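PDB 7DMB: putative methyltransferase from Emericella variicolor, which binds S-adenosyl-L-homocysteine and probably acts as a trans-acting methyltransferase alongside a polyketide synthase in calbistrin biosynthesis. Local coordinates for residues E312-G317 against Y374-L379. Numbering follows the deposited sequence.
Sequences ELSPPG and YNANML
The carbonyl oxygen of Y374 takes a hydrogen bond and two weaker contacts from residues 313-315. S314 N donates to Y374 O at 2.9 Å, nearly head-on to the carbonyl (C=O...N angle 176°), while L313 CA makes a CA-H...O contact of 3.3 Å with the same oxygen and P315 CD packs against it. Just beyond, E312 and A376 form an antiparallel hydrogen-bonded pair. E312 N reaches A376 O at 3.0 Å, and A376 N returns a bond to E312 O. L313 and N375 make up the neighbouring non-hydrogen-bonded pair. There N375 OD1 comes within 3.2 Å of L313 N, but the angle is too poor for a hydrogen bond; N283 instead serves both groups, its OD1 accepting from L313 N and its ND2 donating to N375 OD1. These strands, 306-313 and 375-382, lie side by side in the seven-stranded sheet of order 3-2-1-4-5-7-6, the Rossmann-like core of class I S-adenosylmethionine-dependent methyltransferases, in which the last strand inserts antiparallel to the rest. The contact falls where 306-313 runs out into a loop. Here P315 lies across the Y374 ring, its CB 4.1 Å from the ring centroid and 23° off the normal, a CH-pi contact offset toward the rim. L313 CD2 comes instead to the edge of that ring, near its plane, and packs on Y374 CB; W179 adds an edge-to-face contact. On the sheet face carrying E312 and A376, the bend of the M378 chain at its last torsion (chi3 -82°) brings CE to 3.5 Å from E312 CB. The E312 chain, bent at chi2, carries OE1 to a hydrogen bond with H286 ND1; this side chain lies about 8 Å from the bound S-adenosyl-L-homocysteine.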
loop_
_atom_site.group_PDB
_atom_site.type_symbol
_atom_site.label_atom_id
_atom_site.label_comp_id
_atom_site.label_asym_id
_atom_site.label_seq_id
_atom_site.Cartn_x
_atom_site.Cartn_y
_atom_site.Cartn_z
ATOM N N GLU A 312 0.524 -5.143 2.446
ATOM C CA GLU A 312 1.771 -4.724 1.808
ATOM C C GLU A 312 1.858 -5.163 0.349
ATOM O O GLU A 312 1.705 -6.342 0.026
ATOM C CB GLU A 312 2.977 -5.264 2.585
ATOM C CG GLU A 312 3.469 -4.340 3.707
ATOM C CD GLU A 312 4.189 -3.106 3.166
ATOM O OE1 GLU A 312 4.623 -3.134 1.978
ATOM O OE2 GLU A 312 4.347 -2.125 3.927
ATOM N N LEU A 313 2.162 -4.205 -0.519
ATOM C CA LEU A 313 2.342 -4.496 -1.937
ATOM C C LEU A 313 3.463 -5.502 -2.179
ATOM O O LEU A 313 4.536 -5.432 -1.572
ATOM C CB LEU A 313 2.651 -3.208 -2.689
ATOM C CG LEU A 313 1.474 -2.249 -2.734
ATOM C CD1 LEU A 313 1.967 -0.880 -3.173
ATOM C CD2 LEU A 313 0.423 -2.805 -3.682
ATOM N N SER A 314 3.190 -6.450 -3.064
ATOM C CA SER A 314 4.250 -7.166 -3.770
ATOM C C SER A 314 3.773 -7.619 -5.158
ATOM O O SER A 314 3.858 -8.806 -5.487
ATOM C CB SER A 314 4.747 -8.353 -2.925
ATOM O OG SER A 314 3.694 -9.158 -2.411
ATOM N N PRO A 315 3.279 -6.709 -6.008
ATOM C CA PRO A 315 2.834 -7.139 -7.337
ATOM C C PRO A 315 4.015 -7.560 -8.190
ATOM O O PRO A 315 5.152 -7.119 -7.965
ATOM C CB PRO A 315 2.164 -5.870 -7.903
ATOM C CG PRO A 315 2.935 -4.761 -7.286
ATOM C CD PRO A 315 3.221 -5.242 -5.870
ATOM N N PRO A 316 3.793 -8.433 -9.172
ATOM C CA PRO A 316 4.899 -8.790 -10.080
ATOM C C PRO A 316 5.257 -7.675 -11.048
ATOM O O PRO A 316 6.419 -7.576 -11.464
ATOM C CB PRO A 316 4.367 -10.030 -10.814
ATOM C CG PRO A 316 2.883 -9.902 -10.740
ATOM C CD PRO A 316 2.592 -9.251 -9.398
ATOM N N GLY A 317 4.300 -6.825 -11.416
ATOM C CA GLY A 317 4.550 -5.773 -12.381
ATOM C C GLY A 317 5.049 -4.491 -11.730
ATOM O O GLY A 317 5.266 -4.410 -10.519
ATOM N N TYR A 374 -1.944 -7.328 -6.069
ATOM C CA TYR A 374 -1.196 -6.153 -5.638
ATOM C C TYR A 374 -0.778 -6.239 -4.175
ATOM O O TYR A 374 0.426 -6.275 -3.889
ATOM C CB TYR A 374 -2.002 -4.872 -5.935
ATOM C CG TYR A 374 -1.659 -4.316 -7.314
ATOM C CD1 TYR A 374 -0.638 -3.376 -7.475
ATOM C CD2 TYR A 374 -2.322 -4.766 -8.461
ATOM C CE1 TYR A 374 -0.309 -2.871 -8.736
ATOM C CE2 TYR A 374 -1.985 -4.276 -9.732
ATOM C CZ TYR A 374 -0.980 -3.328 -9.860
ATOM O OH TYR A 374 -0.641 -2.828 -11.100
ATOM N N ASN A 375 -1.736 -6.345 -3.249
ATOM C CA ASN A 375 -1.480 -6.390 -1.812
ATOM C C ASN A 375 -1.520 -7.821 -1.270
ATOM O O ASN A 375 -2.432 -8.595 -1.584
ATOM C CB ASN A 375 -2.527 -5.567 -1.063
ATOM C CG ASN A 375 -2.159 -4.115 -0.923
ATOM O OD1 ASN A 375 -1.010 -3.775 -0.693
ATOM N ND2 ASN A 375 -3.152 -3.243 -1.018
ATOM N N ALA A 376 -0.558 -8.153 -0.407
ATOM C CA ALA A 376 -0.696 -9.284 0.511
ATOM C C ALA A 376 -1.218 -8.788 1.867
ATOM O O ALA A 376 -0.638 -7.876 2.466
ATOM C CB ALA A 376 0.636 -10.018 0.687
ATOM N N ASN A 377 -2.315 -9.387 2.340
ATOM C CA ASN A 377 -2.910 -9.073 3.647
ATOM C C ASN A 377 -2.382 -10.092 4.648
ATOM O O ASN A 377 -2.824 -11.246 4.653
ATOM C CB ASN A 377 -4.441 -9.110 3.600
ATOM C CG ASN A 377 -5.034 -8.071 2.640
ATOM O OD1 ASN A 377 -5.115 -6.875 2.958
ATOM N ND2 ASN A 377 -5.438 -8.528 1.451
ATOM N N MET A 378 -1.445 -9.666 5.499
ATOM C CA MET A 378 -0.695 -10.566 6.373
ATOM C C MET A 378 -1.061 -10.333 7.836
ATOM O O MET A 378 -1.079 -9.188 8.307
ATOM C CB MET A 378 0.808 -10.373 6.185
ATOM C CG MET A 378 1.312 -10.737 4.804
ATOM S SD MET A 378 2.993 -10.170 4.495
ATOM C CE MET A 378 2.704 -8.467 4.032
ATOM N N LEU A 379 -1.322 -11.416 8.557
ATOM C CA LEU A 379 -1.534 -11.365 10.000
ATOM C C LEU A 379 -0.391 -12.110 10.682
ATOM O O LEU A 379 -0.034 -13.220 10.279
ATOM C CB LEU A 379 -2.894 -11.963 10.378
ATOM C CG LEU A 379 -3.383 -11.755 11.816
ATOM C CD1 LEU A 379 -3.491 -10.269 12.183
ATOM C CD2 LEU A 379 -4.731 -12.445 12.027
#